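PDB 2DUL: tRNA (guanine(26)-N(2))-dimethyltransferase from Pyrococcus horikoshii, which probably uses S-adenosyl-L-methionine to place two methyl groups on N2 of the guanine at position 26 of a number of tRNAs. Local coordinates for residues P48-D53 / A71-L76; E340-L345 / T360-S365; V185-E190 / G248-D253. All coordinates share one frame; numbering follows the deposited sequence.

Interaction 1 (P48-D53 / A71-L76); sequences PKIVLD and AEEVWL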
ATOM      1  N   PRO A  48       7.886  10.461 -10.687  1.00 24.82           N
ATOM      2  CA  PRO A  48       8.542   9.439 -11.518  1.00 25.01           C
ATOM      3  C   PRO A  48       8.247   9.685 -13.004  1.00 24.93           C
ATOM      4  O   PRO A  48       7.112   9.993 -13.376  1.00 25.41           O
ATOM      5  CB  PRO A  48       7.941   8.134 -10.997  1.00 24.54           C
ATOM      6  CG  PRO A  48       6.556   8.553 -10.581  1.00 24.61           C
ATOM      7  CD  PRO A  48       6.805   9.872  -9.875  1.00 25.75           C
ATOM      8  N   LYS A  49       9.266   9.553 -13.848  1.00 23.73           N
ATOM      9  CA  LYS A  49       9.112   9.798 -15.284  1.00 25.40           C
ATOM     10  C   LYS A  49       8.465   8.669 -16.092  1.00 24.44           C
ATOM     11  O   LYS A  49       7.529   8.908 -16.862  1.00 22.63           O
ATOM     12  CB  LYS A  49      10.477  10.142 -15.894  1.00 29.77           C
ATOM     13  CG  LYS A  49      10.456  10.405 -17.393  1.00 35.11           C
ATOM     14  CD  LYS A  49      11.773  11.016 -17.877  1.00 40.02           C
ATOM     15  CE  LYS A  49      12.949  10.058 -17.730  1.00 40.92           C
ATOM     16  NZ  LYS A  49      12.826   8.896 -18.649  1.00 44.47           N
ATOM     17  N   ILE A  50       8.973   7.450 -15.925  1.00 21.32           N
ATOM     18  CA  ILE A  50       8.457   6.287 -16.645  1.00 20.13           C
ATOM     19  C   ILE A  50       7.671   5.411 -15.671  1.00 20.56           C
ATOM     20  O   ILE A  50       8.234   4.865 -14.723  1.00 17.81           O
ATOM     21  CB  ILE A  50       9.614   5.475 -17.249  1.00 21.08           C
ATOM     22  CG1 ILE A  50      10.553   6.408 -18.015  1.00 22.63           C
ATOM     23  CG2 ILE A  50       9.075   4.403 -18.183  1.00 20.91           C
ATOM     24  CD1 ILE A  50      11.806   5.723 -18.537  1.00 24.79           C
ATOM     25  N   VAL A  51       6.374   5.263 -15.911  1.00 20.87           N
ATOM     26  CA  VAL A  51       5.540   4.490 -15.001  1.00 19.14           C
ATOM     27  C   VAL A  51       4.738   3.383 -15.671  1.00 18.16           C
ATOM     28  O   VAL A  51       4.458   3.436 -16.867  1.00 16.89           O
ATOM     29  CB  VAL A  51       4.580   5.425 -14.253  1.00 21.61           C
ATOM     30  CG1 VAL A  51       5.376   6.544 -13.577  1.00 20.13           C
ATOM     31  CG2 VAL A  51       3.561   6.018 -15.224  1.00 21.42           C
ATOM     32  N   LEU A  52       4.369   2.382 -14.879  1.00 17.46           N
ATOM     33  CA  LEU A  52       3.605   1.250 -15.373  1.00 18.13           C
ATOM     34  C   LEU A  52       2.346   0.949 -14.558  1.00 17.48           C
ATOM     35  O   LEU A  52       2.391   0.857 -13.326  1.00 18.46           O
ATOM     36  CB  LEU A  52       4.486  -0.010 -15.386  1.00 18.39           C
ATOM     37  CG  LEU A  52       3.750  -1.337 -15.620  1.00 17.40           C
ATOM     38  CD1 LEU A  52       3.200  -1.374 -17.042  1.00 18.19           C
ATOM     39  CD2 LEU A  52       4.697  -2.514 -15.383  1.00 19.08           C
ATOM     40  N   ASP A  53       1.228   0.807 -15.264  1.00 17.24           N
ATOM     41  CA  ASP A  53      -0.056   0.429 -14.673  1.00 17.97           C
ATOM     42  C   ASP A  53      -0.101  -1.034 -15.142  1.00 18.03           C
ATOM     43  O   ASP A  53      -0.571  -1.331 -16.241  1.00 20.06           O
ATOM     44  CB  ASP A  53      -1.188   1.259 -15.295  1.00 19.70           C
ATOM     45  CG  ASP A  53      -2.571   0.809 -14.844  1.00 21.68           C
ATOM     46  OD1 ASP A  53      -2.664  -0.047 -13.940  1.00 22.04           O
ATOM     47  OD2 ASP A  53      -3.569   1.322 -15.395  1.00 23.23           O
ATOM     48  N   ALA A  71       4.292  12.280 -14.847  1.00 23.95           N
ATOM     49  CA  ALA A  71       4.763  11.116 -15.597  1.00 23.77           C
ATOM     50  C   ALA A  71       4.865  11.484 -17.076  1.00 25.32           C
ATOM     51  O   ALA A  71       3.965  12.116 -17.626  1.00 25.35           O
ATOM     52  CB  ALA A  71       3.800   9.933 -15.405  1.00 25.30           C
ATOM     53  N   GLU A  72       5.966  11.093 -17.715  1.00 24.79           N
ATOM     54  CA  GLU A  72       6.194  11.397 -19.127  1.00 25.39           C
ATOM     55  C   GLU A  72       5.871  10.232 -20.055  1.00 24.16           C
ATOM     56  O   GLU A  72       5.420  10.429 -21.185  1.00 23.85           O
ATOM     57  CB  GLU A  72       7.651  11.824 -19.330  1.00 28.05           C
ATOM     58  CG  GLU A  72       7.952  13.217 -18.798  1.00 34.09           C
ATOM     59  CD  GLU A  72       9.436  13.544 -18.777  1.00 36.69           C
ATOM     60  OE1 GLU A  72      10.146  13.185 -19.740  1.00 38.61           O
ATOM     61  OE2 GLU A  72       9.890  14.176 -17.800  1.00 39.84           O
ATOM     62  N   GLU A  73       6.115   9.016 -19.579  1.00 22.99           N
ATOM     63  CA  GLU A  73       5.852   7.816 -20.359  1.00 22.59           C
ATOM     64  C   GLU A  73       5.022   6.893 -19.481  1.00 23.87           C
ATOM     65  O   GLU A  73       5.467   6.478 -18.407  1.00 22.14           O
ATOM     66  CB  GLU A  73       7.167   7.133 -20.745  1.00 24.73           C
ATOM     67  CG  GLU A  73       7.007   6.008 -21.756  1.00 24.57           C
ATOM     68  CD  GLU A  73       8.336   5.395 -22.169  1.00 28.71           C
ATOM     69  OE1 GLU A  73       9.178   6.109 -22.759  1.00 30.65           O
ATOM     70  OE2 GLU A  73       8.539   4.195 -21.901  1.00 25.39           O
ATOM     71  N   VAL A  74       3.811   6.586 -19.933  1.00 21.81           N
ATOM     72  CA  VAL A  74       2.908   5.739 -19.163  1.00 19.85           C
ATOM     73  C   VAL A  74       2.541   4.470 -19.911  1.00 18.44           C
ATOM     74  O   VAL A  74       2.047   4.524 -21.037  1.00 17.75           O
ATOM     75  CB  VAL A  74       1.601   6.496 -18.818  1.00 20.89           C
ATOM     76  CG1 VAL A  74       0.723   5.638 -17.907  1.00 18.48           C
ATOM     77  CG2 VAL A  74       1.934   7.834 -18.158  1.00 20.79           C
ATOM     78  N   TRP A  75       2.791   3.328 -19.277  1.00 16.61           N
ATOM     79  CA  TRP A  75       2.466   2.040 -19.867  1.00 17.12           C
ATOM     80  C   TRP A  75       1.217   1.463 -19.203  1.00 17.39           C
ATOM     81  O   TRP A  75       1.082   1.479 -17.977  1.00 16.41           O
ATOM     82  CB  TRP A  75       3.627   1.055 -19.697  1.00 18.37           C
ATOM     83  CG  TRP A  75       4.836   1.387 -20.518  1.00 19.28           C
ATOM     84  CD1 TRP A  75       5.556   2.545 -20.485  1.00 20.12           C
ATOM     85  CD2 TRP A  75       5.482   0.538 -21.473  1.00 20.88           C
ATOM     86  NE1 TRP A  75       6.613   2.469 -21.358  1.00 18.97           N
ATOM     87  CE2 TRP A  75       6.592   1.248 -21.978  1.00 20.51           C
ATOM     88  CE3 TRP A  75       5.232  -0.756 -21.952  1.00 22.63           C
ATOM     89  CZ2 TRP A  75       7.457   0.709 -22.939  1.00 21.56           C
ATOM     90  CZ3 TRP A  75       6.091  -1.295 -22.909  1.00 23.27           C
ATOM     91  CH2 TRP A  75       7.191  -0.559 -23.392  1.00 24.81           C
ATOM     92  N   LEU A  76       0.305   0.970 -20.028  1.00 17.69           N
ATOM     93  CA  LEU A  76      -0.926   0.355 -19.553  1.00 19.81           C
ATOM     94  C   LEU A  76      -0.894  -1.074 -20.067  1.00 19.94           C
ATOM     95  O   LEU A  76      -0.654  -1.303 -21.251  1.00 21.29           O
ATOM     96  CB  LEU A  76      -2.150   1.072 -20.123  1.00 24.85           C
ATOM     97  CG  LEU A  76      -2.403   2.530 -19.730  1.00 26.96           C
ATOM     98  CD1 LEU A  76      -1.478   3.439 -20.515  1.00 29.07           C
ATOM     99  CD2 LEU A  76      -3.854   2.883 -20.034  1.00 31.11           C
TER
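Ile50 to Asp53 run beside Glu73 to Leu76 as parallel strands, their axes 4.8 Å apart and 17° from alignment. They are the two strands of a beta-alpha-beta unit in the class I methyltransferase sheet, with helix 60-68 as the crossover. Lys49 O opens the ladder by accepting two amides, Glu72 N in its carbonyl plane on a lone pair and Glu73 N tilted from that plane. Val51 then bonds both ways: its N meets Glu73 O at 2.9 Å, and its O takes Trp75 N. Asp53 N closes on Trp75 O at 2.8 Å. On the face turned to helix 60-68, Val51 CG2 packs 3.8 Å from Val74 CG2 and also reaches Ala71 CB. Asp53 OD2, on this face, bonds Gly62 N, beside Arg61, a residue predicted to bind S-adenosyl-L-methionine. On the other face, the extended Glu73 chain (chi1 -170°) lies alongside Ile50, with OE2 3.8 Å from Ile50 CG2. That same OE2 accepts Trp75 NE1 at 2.6 Å, the N-H pointing nearly straight at its anti side, and also bonds Tyr131 OH. Were Glu73 replaced by alanine, Trp75 NE1 and Tyr131 OH would probably lose their shared acceptor, and the indole would be freer to turn. On the indole's side of the sheet, Leu52 of the neighbouring strand brings CD1 to 3.6 Å from Trp75 CB, the two side chains crossing obliquely.

Interaction 2 (E340-L345 / T360-S365); sequences EIISAL and TGIKTS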
ATOM      1  N   GLU A 340     -10.708  10.488  25.725  1.00 33.68           N
ATOM      2  CA  GLU A 340     -10.307  10.711  27.113  1.00 33.78           C
ATOM      3  C   GLU A 340      -8.962  10.055  27.419  1.00 31.34           C
ATOM      4  O   GLU A 340      -8.120  10.624  28.120  1.00 29.64           O
ATOM      5  CB  GLU A 340     -11.374  10.151  28.063  1.00 36.52           C
ATOM      6  CG  GLU A 340     -12.730  10.831  27.938  1.00 42.71           C
ATOM      7  CD  GLU A 340     -13.834  10.113  28.703  1.00 45.56           C
ATOM      8  OE1 GLU A 340     -14.949  10.671  28.782  1.00 48.45           O
ATOM      9  OE2 GLU A 340     -13.599   8.995  29.216  1.00 45.29           O
ATOM     10  N   ILE A 341      -8.767   8.855  26.887  1.00 28.25           N
ATOM     11  CA  ILE A 341      -7.535   8.114  27.111  1.00 25.87           C
ATOM     12  C   ILE A 341      -6.343   8.813  26.471  1.00 24.71           C
ATOM     13  O   ILE A 341      -5.278   8.923  27.082  1.00 24.38           O
ATOM     14  CB  ILE A 341      -7.656   6.680  26.556  1.00 25.47           C
ATOM     15  CG1 ILE A 341      -8.790   5.948  27.281  1.00 24.16           C
ATOM     16  CG2 ILE A 341      -6.346   5.933  26.745  1.00 23.75           C
ATOM     17  CD1 ILE A 341      -9.186   4.628  26.646  1.00 26.69           C
ATOM     18  N   ILE A 342      -6.518   9.281  25.241  1.00 24.04           N
ATOM     19  CA  ILE A 342      -5.437   9.970  24.550  1.00 26.16           C
ATOM     20  C   ILE A 342      -5.043  11.217  25.335  1.00 26.50           C
ATOM     21  O   ILE A 342      -3.855  11.484  25.538  1.00 27.27           O
ATOM     22  CB  ILE A 342      -5.847  10.372  23.111  1.00 26.06           C
ATOM     23  CG1 ILE A 342      -6.023   9.115  22.253  1.00 25.69           C
ATOM     24  CG2 ILE A 342      -4.783  11.288  22.500  1.00 25.29           C
ATOM     25  CD1 ILE A 342      -6.442   9.391  20.823  1.00 28.00           C
ATOM     26  N   SER A 343      -6.038  11.979  25.778  1.00 27.41           N
ATOM     27  CA  SER A 343      -5.771  13.191  26.549  1.00 29.11           C
ATOM     28  C   SER A 343      -5.017  12.854  27.830  1.00 28.32           C
ATOM     29  O   SER A 343      -4.045  13.525  28.186  1.00 27.63           O
ATOM     30  CB  SER A 343      -7.079  13.913  26.895  1.00 30.49           C
ATOM     31  OG  SER A 343      -7.711  14.401  25.726  1.00 34.74           O
ATOM     32  N   ALA A 344      -5.462  11.805  28.513  1.00 26.63           N
ATOM     33  CA  ALA A 344      -4.826  11.379  29.753  1.00 26.24           C
ATOM     34  C   ALA A 344      -3.374  10.953  29.532  1.00 26.17           C
ATOM     35  O   ALA A 344      -2.496  11.289  30.325  1.00 24.79           O
ATOM     36  CB  ALA A 344      -5.619  10.234  30.376  1.00 28.25           C
ATOM     37  N   LEU A 345      -3.122  10.211  28.457  1.00 25.58           N
ATOM     38  CA  LEU A 345      -1.768   9.755  28.154  1.00 23.98           C
ATOM     39  C   LEU A 345      -0.834  10.931  27.877  1.00 25.03           C
ATOM     40  O   LEU A 345       0.298  10.968  28.358  1.00 24.32           O
ATOM     41  CB  LEU A 345      -1.786   8.808  26.952  1.00 22.23           C
ATOM     42  CG  LEU A 345      -2.344   7.407  27.245  1.00 23.18           C
ATOM     43  CD1 LEU A 345      -2.531   6.633  25.946  1.00 22.24           C
ATOM     44  CD2 LEU A 345      -1.392   6.670  28.183  1.00 22.98           C
ATOM     45  N   THR A 360     -11.018   2.164  17.412  1.00 30.78           N
ATOM     46  CA  THR A 360     -10.798   2.180  18.857  1.00 29.96           C
ATOM     47  C   THR A 360      -9.335   1.928  19.223  1.00 29.16           C
ATOM     48  O   THR A 360      -9.007   1.704  20.391  1.00 28.48           O
ATOM     49  CB  THR A 360     -11.676   1.127  19.563  1.00 32.76           C
ATOM     50  OG1 THR A 360     -11.504  -0.148  18.927  1.00 36.84           O
ATOM     51  CG2 THR A 360     -13.144   1.532  19.496  1.00 33.93           C
ATOM     52  N   GLY A 361      -8.457   1.979  18.229  1.00 25.47           N
ATOM     53  CA  GLY A 361      -7.050   1.747  18.496  1.00 23.41           C
ATOM     54  C   GLY A 361      -6.286   3.009  18.856  1.00 22.53           C
ATOM     55  O   GLY A 361      -6.567   4.088  18.338  1.00 21.55           O
ATOM     56  N   ILE A 362      -5.321   2.879  19.758  1.00 22.44           N
ATOM     57  CA  ILE A 362      -4.515   4.024  20.152  1.00 21.19           C
ATOM     58  C   ILE A 362      -3.037   3.676  20.055  1.00 20.97           C
ATOM     59  O   ILE A 362      -2.578   2.702  20.659  1.00 20.23           O
ATOM     60  CB  ILE A 362      -4.815   4.469  21.604  1.00 21.56           C
ATOM     61  CG1 ILE A 362      -6.259   4.960  21.719  1.00 21.43           C
ATOM     62  CG2 ILE A 362      -3.855   5.588  22.010  1.00 20.33           C
ATOM     63  CD1 ILE A 362      -6.708   5.184  23.152  1.00 24.04           C
ATOM     64  N   LYS A 363      -2.312   4.465  19.270  1.00 20.54           N
ATOM     65  CA  LYS A 363      -0.874   4.294  19.105  1.00 22.87           C
ATOM     66  C   LYS A 363      -0.287   5.104  20.251  1.00 22.62           C
ATOM     67  O   LYS A 363      -0.681   6.253  20.467  1.00 23.06           O
ATOM     68  CB  LYS A 363      -0.400   4.905  17.779  1.00 24.49           C
ATOM     69  CG  LYS A 363       0.243   3.935  16.780  1.00 29.10           C
ATOM     70  CD  LYS A 363      -0.789   3.263  15.911  1.00 29.15           C
ATOM     71  CE  LYS A 363      -0.173   2.672  14.642  1.00 25.89           C
ATOM     72  NZ  LYS A 363       0.840   1.605  14.890  1.00 21.55           N
ATOM     73  N   THR A 364       0.645   4.524  20.993  1.00 22.19           N
ATOM     74  CA  THR A 364       1.240   5.257  22.093  1.00 21.95           C
ATOM     75  C   THR A 364       2.610   4.736  22.474  1.00 22.44           C
ATOM     76  O   THR A 364       2.918   3.559  22.281  1.00 20.65           O
ATOM     77  CB  THR A 364       0.340   5.219  23.345  1.00 22.37           C
ATOM     78  OG1 THR A 364       0.943   5.993  24.387  1.00 21.34           O
ATOM     79  CG2 THR A 364       0.149   3.793  23.831  1.00 21.96           C
ATOM     80  N   SER A 365       3.433   5.629  23.012  1.00 22.52           N
ATOM     81  CA  SER A 365       4.771   5.267  23.455  1.00 23.85           C
ATOM     82  C   SER A 365       4.691   4.633  24.844  1.00 24.56           C
ATOM     83  O   SER A 365       5.638   3.995  25.304  1.00 25.43           O
ATOM     84  CB  SER A 365       5.656   6.518  23.513  1.00 24.56           C
ATOM     85  OG  SER A 365       5.086   7.509  24.363  1.00 24.22           O
TER
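Apolar contacts centred on Ile362 carry most of this meeting between helix 340-345 and strand 361-364. The two axes run 11° from parallel at a closest approach of 10.0 Å, a spacing bridged by side chains, with no hydrogen bond from one segment to the other. Ile362 CD1 lies 3.7 Å from Ile341 CG2 and nearly as close to Ile341 CB, so this methyl rests on the beta-branch of its partner. It also comes to 4.1 Å from Ile342 CG1. The other branch, Ile362 CG2, stands opposite the backbone N (chi1 -64° for CG1), which sets it toward both Ile342 CG1 and Leu345 CD1, the latter a looser neighbour at 4.3 Å. Ile362 is thus fitted against three residues of one helical face.

The mixed contact is Leu345 with Thr364. Their side chains cross at about a right angle, and Leu345 CD1 approaches Thr364 OG1 to 3.9 Å and CB to 4.1 Å. The hydroxyl finds its polar partners at Glu351 O and Ala366 N, which accounts for a buried oxygen beside a methyl group.

Next to these residues, Phe371, Thr374 and Ile375 of helix 368-375 touch the helix side chains, and Thr324 touches both Ile341 and Ile362. The arrangement is consistent with a winged-helix fold, in which helix 338-347 packs on the three-stranded antiparallel sheet of strands 322-323, 361-364 and 352-355.

Interaction 3 (V185-E190 / G248-D253); sequences VPLRGE and GYIYFD
Ile250 and Leu187 make the first touch along strand 248-252: Ile250 CG2 lies 4.5 Å from Leu187 CD2, a loose methyl contact. Tyr251 then points away from the loop 185-190, its hydroxyl bonded to Glu262 and to Arg269 N, and the main meeting falls to Phe252, which touches three loop residues in turn.

At the root of its side chain, Phe252 CB is 3.9 Å from Leu187 CD2, and both leucine methyls approach from the same side, CD1 reaching 4.1 Å from Phe252 CD2. The two side chains cross at about a right angle. Farther out, Arg188 NH1 stands 3.5 Å from both Phe252 CD2 and CE2. The guanidinium approaches obliquely, its plane turned 69° from the ring, so this is not parallel stacking. Although the arginine starts out away from the strand, bends at chi2 and at chi3 (-93°) bring the group back. At the far end of the ring, Glu190 OE2 meets CZ at 3.7 Å, near the ring plane and at its edge, with the carboxylate perpendicular to the ring.

Arg188 NH1 also forms a salt bridge with Asp254, the residue after Asp253, while Glu190 OE1 pairs with Arg330 of helix 324-331. The ring therefore meets an apolar leucine near its root and two charged groups farther out, both engaged with outside partners; its positively polarised C-H edge would probably suit the carboxylate oxygen at CZ.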
ATOM      1  N   VAL A 185       3.414 -16.049   9.305  1.00 15.95           N
ATOM      2  CA  VAL A 185       2.338 -16.497  10.187  1.00 17.19           C
ATOM      3  C   VAL A 185       1.537 -15.258  10.606  1.00 17.92           C
ATOM      4  O   VAL A 185       2.043 -14.389  11.324  1.00 16.20           O
ATOM      5  CB  VAL A 185       2.913 -17.195  11.452  1.00 18.10           C
ATOM      6  CG1 VAL A 185       1.782 -17.685  12.344  1.00 22.87           C
ATOM      7  CG2 VAL A 185       3.814 -18.362  11.042  1.00 18.90           C
ATOM      8  N   PRO A 186       0.272 -15.161  10.165  1.00 18.39           N
ATOM      9  CA  PRO A 186      -0.584 -14.018  10.493  1.00 19.04           C
ATOM     10  C   PRO A 186      -1.172 -14.025  11.904  1.00 18.65           C
ATOM     11  O   PRO A 186      -1.294 -15.073  12.541  1.00 18.64           O
ATOM     12  CB  PRO A 186      -1.665 -14.092   9.419  1.00 18.24           C
ATOM     13  CG  PRO A 186      -1.885 -15.571   9.316  1.00 16.01           C
ATOM     14  CD  PRO A 186      -0.461 -16.145   9.342  1.00 18.16           C
ATOM     15  N   LEU A 187      -1.533 -12.837  12.375  1.00 19.06           N
ATOM     16  CA  LEU A 187      -2.133 -12.669  13.692  1.00 20.57           C
ATOM     17  C   LEU A 187      -3.545 -12.117  13.527  1.00 20.77           C
ATOM     18  O   LEU A 187      -3.732 -11.019  13.006  1.00 19.96           O
ATOM     19  CB  LEU A 187      -1.310 -11.699  14.544  1.00 19.55           C
ATOM     20  CG  LEU A 187      -1.962 -11.286  15.874  1.00 22.19           C
ATOM     21  CD1 LEU A 187      -2.193 -12.507  16.746  1.00 22.42           C
ATOM     22  CD2 LEU A 187      -1.078 -10.277  16.592  1.00 20.92           C
ATOM     23  N   ARG A 188      -4.545 -12.878  13.950  1.00 24.27           N
ATOM     24  CA  ARG A 188      -5.914 -12.394  13.834  1.00 25.82           C
ATOM     25  C   ARG A 188      -6.292 -11.530  15.036  1.00 24.86           C
ATOM     26  O   ARG A 188      -5.558 -11.471  16.022  1.00 25.23           O
ATOM     27  CB  ARG A 188      -6.888 -13.568  13.667  1.00 31.12           C
ATOM     28  CG  ARG A 188      -6.598 -14.801  14.506  1.00 37.95           C
ATOM     29  CD  ARG A 188      -7.025 -14.638  15.955  1.00 44.51           C
ATOM     30  NE  ARG A 188      -5.946 -14.160  16.816  1.00 49.18           N
ATOM     31  CZ  ARG A 188      -6.104 -13.841  18.098  1.00 49.92           C
ATOM     32  NH1 ARG A 188      -5.069 -13.419  18.810  1.00 50.28           N
ATOM     33  NH2 ARG A 188      -7.301 -13.936  18.666  1.00 51.57           N
ATOM     34  N   GLY A 189      -7.423 -10.843  14.945  1.00 24.66           N
ATOM     35  CA  GLY A 189      -7.844  -9.996  16.047  1.00 23.45           C
ATOM     36  C   GLY A 189      -7.721  -8.514  15.750  1.00 22.28           C
ATOM     37  O   GLY A 189      -7.570  -8.106  14.597  1.00 22.39           O
ATOM     38  N   GLU A 190      -7.763  -7.709  16.805  1.00 21.06           N
ATOM     39  CA  GLU A 190      -7.699  -6.257  16.689  1.00 22.63           C
ATOM     40  C   GLU A 190      -6.475  -5.676  15.985  1.00 21.21           C
ATOM     41  O   GLU A 190      -6.539  -4.577  15.445  1.00 22.60           O
ATOM     42  CB  GLU A 190      -7.813  -5.620  18.081  1.00 23.95           C
ATOM     43  CG  GLU A 190      -6.735  -6.071  19.056  1.00 24.89           C
ATOM     44  CD  GLU A 190      -7.199  -7.179  19.984  1.00 26.31           C
ATOM     45  OE1 GLU A 190      -7.850  -8.132  19.509  1.00 25.14           O
ATOM     46  OE2 GLU A 190      -6.904  -7.100  21.194  1.00 27.96           O
ATOM     47  N   GLY A 248      11.141  -8.521  11.836  1.00 15.05           N
ATOM     48  CA  GLY A 248      11.033  -9.038  13.183  1.00 15.52           C
ATOM     49  C   GLY A 248       9.766  -9.846  13.369  1.00 16.52           C
ATOM     50  O   GLY A 248       9.098 -10.190  12.393  1.00 14.56           O
ATOM     51  N   TYR A 249       9.439 -10.143  14.622  1.00 16.91           N
ATOM     52  CA  TYR A 249       8.256 -10.932  14.941  1.00 17.22           C
ATOM     53  C   TYR A 249       7.462 -10.308  16.073  1.00 20.27           C
ATOM     54  O   TYR A 249       7.978  -9.487  16.828  1.00 20.78           O
ATOM     55  CB  TYR A 249       8.674 -12.358  15.316  1.00 16.24           C
ATOM     56  CG  TYR A 249       9.378 -13.067  14.182  1.00 15.36           C
ATOM     57  CD1 TYR A 249      10.719 -12.794  13.889  1.00 16.53           C
ATOM     58  CD2 TYR A 249       8.680 -13.928  13.339  1.00 16.81           C
ATOM     59  CE1 TYR A 249      11.339 -13.350  12.775  1.00 16.77           C
ATOM     60  CE2 TYR A 249       9.286 -14.490  12.223  1.00 17.01           C
ATOM     61  CZ  TYR A 249      10.615 -14.192  11.944  1.00 18.53           C
ATOM     62  OH  TYR A 249      11.202 -14.718  10.823  1.00 17.47           O
ATOM     63  N   ILE A 250       6.203 -10.715  16.185  1.00 20.14           N
ATOM     64  CA  ILE A 250       5.311 -10.212  17.215  1.00 19.15           C
ATOM     65  C   ILE A 250       4.799 -11.369  18.065  1.00 19.38           C
ATOM     66  O   ILE A 250       4.509 -12.449  17.551  1.00 18.30           O
ATOM     67  CB  ILE A 250       4.078  -9.520  16.594  1.00 20.96           C
ATOM     68  CG1 ILE A 250       4.517  -8.313  15.766  1.00 20.10           C
ATOM     69  CG2 ILE A 250       3.097  -9.119  17.693  1.00 21.00           C
ATOM     70  CD1 ILE A 250       3.466  -7.852  14.777  1.00 19.39           C
ATOM     71  N   TYR A 251       4.704 -11.129  19.366  1.00 18.82           N
ATOM     72  CA  TYR A 251       4.183 -12.101  20.309  1.00 18.84           C
ATOM     73  C   TYR A 251       2.949 -11.409  20.870  1.00 21.06           C
ATOM     74  O   TYR A 251       2.981 -10.216  21.180  1.00 22.43           O
ATOM     75  CB  TYR A 251       5.214 -12.381  21.395  1.00 19.86           C
ATOM     76  CG  TYR A 251       6.443 -13.077  20.845  1.00 18.30           C
ATOM     77  CD1 TYR A 251       6.437 -14.450  20.605  1.00 18.85           C
ATOM     78  CD2 TYR A 251       7.597 -12.356  20.539  1.00 20.27           C
ATOM     79  CE1 TYR A 251       7.548 -15.096  20.077  1.00 18.16           C
ATOM     80  CE2 TYR A 251       8.720 -12.986  20.003  1.00 19.43           C
ATOM     81  CZ  TYR A 251       8.687 -14.359  19.776  1.00 20.39           C
ATOM     82  OH  TYR A 251       9.779 -14.998  19.244  1.00 19.73           O
ATOM     83  N   PHE A 252       1.860 -12.155  20.990  1.00 19.54           N
ATOM     84  CA  PHE A 252       0.603 -11.581  21.449  1.00 21.11           C
ATOM     85  C   PHE A 252      -0.049 -12.445  22.522  1.00 23.04           C
ATOM     86  O   PHE A 252      -0.206 -13.650  22.344  1.00 23.15           O
ATOM     87  CB  PHE A 252      -0.332 -11.445  20.244  1.00 22.64           C
ATOM     88  CG  PHE A 252      -1.627 -10.739  20.539  1.00 22.54           C
ATOM     89  CD1 PHE A 252      -1.673  -9.351  20.652  1.00 23.41           C
ATOM     90  CD2 PHE A 252      -2.809 -11.464  20.671  1.00 23.81           C
ATOM     91  CE1 PHE A 252      -2.882  -8.694  20.887  1.00 23.94           C
ATOM     92  CE2 PHE A 252      -4.022 -10.817  20.908  1.00 22.90           C
ATOM     93  CZ  PHE A 252      -4.059  -9.430  21.015  1.00 22.39           C
ATOM     94  N   ASP A 253      -0.421 -11.827  23.639  1.00 22.42           N
ATOM     95  CA  ASP A 253      -1.066 -12.556  24.730  1.00 24.97           C
ATOM     96  C   ASP A 253      -2.577 -12.429  24.558  1.00 23.82           C
ATOM     97  O   ASP A 253      -3.132 -11.349  24.739  1.00 22.77           O
ATOM     98  CB  ASP A 253      -0.663 -11.967  26.081  1.00 25.97           C
ATOM     99  CG  ASP A 253      -1.067 -12.855  27.253  1.00 30.07           C
ATOM    100  OD1 ASP A 253      -2.106 -13.555  27.165  1.00 30.03           O
ATOM    101  OD2 ASP A 253      -0.347 -12.839  28.271  1.00 31.77           O
TER

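In the fold
From the N terminus, interaction 1 comes first, closing a 17-residue connection that holds helix 60-68 and tying two neighbouring parallel strands within the large mixed sheet. Interaction 3 follows, closing a far longer excursion of 57 residues from loop 185-190 to strand 247-252, a member of a separate three-stranded antiparallel sheet. Interaction 2 closes last, over 14 residues, joining helix 338-347 to another small antiparallel sheet. The three are in series, with none nested or crossing. Interactions 2 and 3 are neighbours, about 7 Å apart at their nearest atoms, and helix 324-331 touches both; interaction 1 lies across the chain's centre, about 42 Å from interaction 2 and about 37 Å from interaction 3, centre to centre.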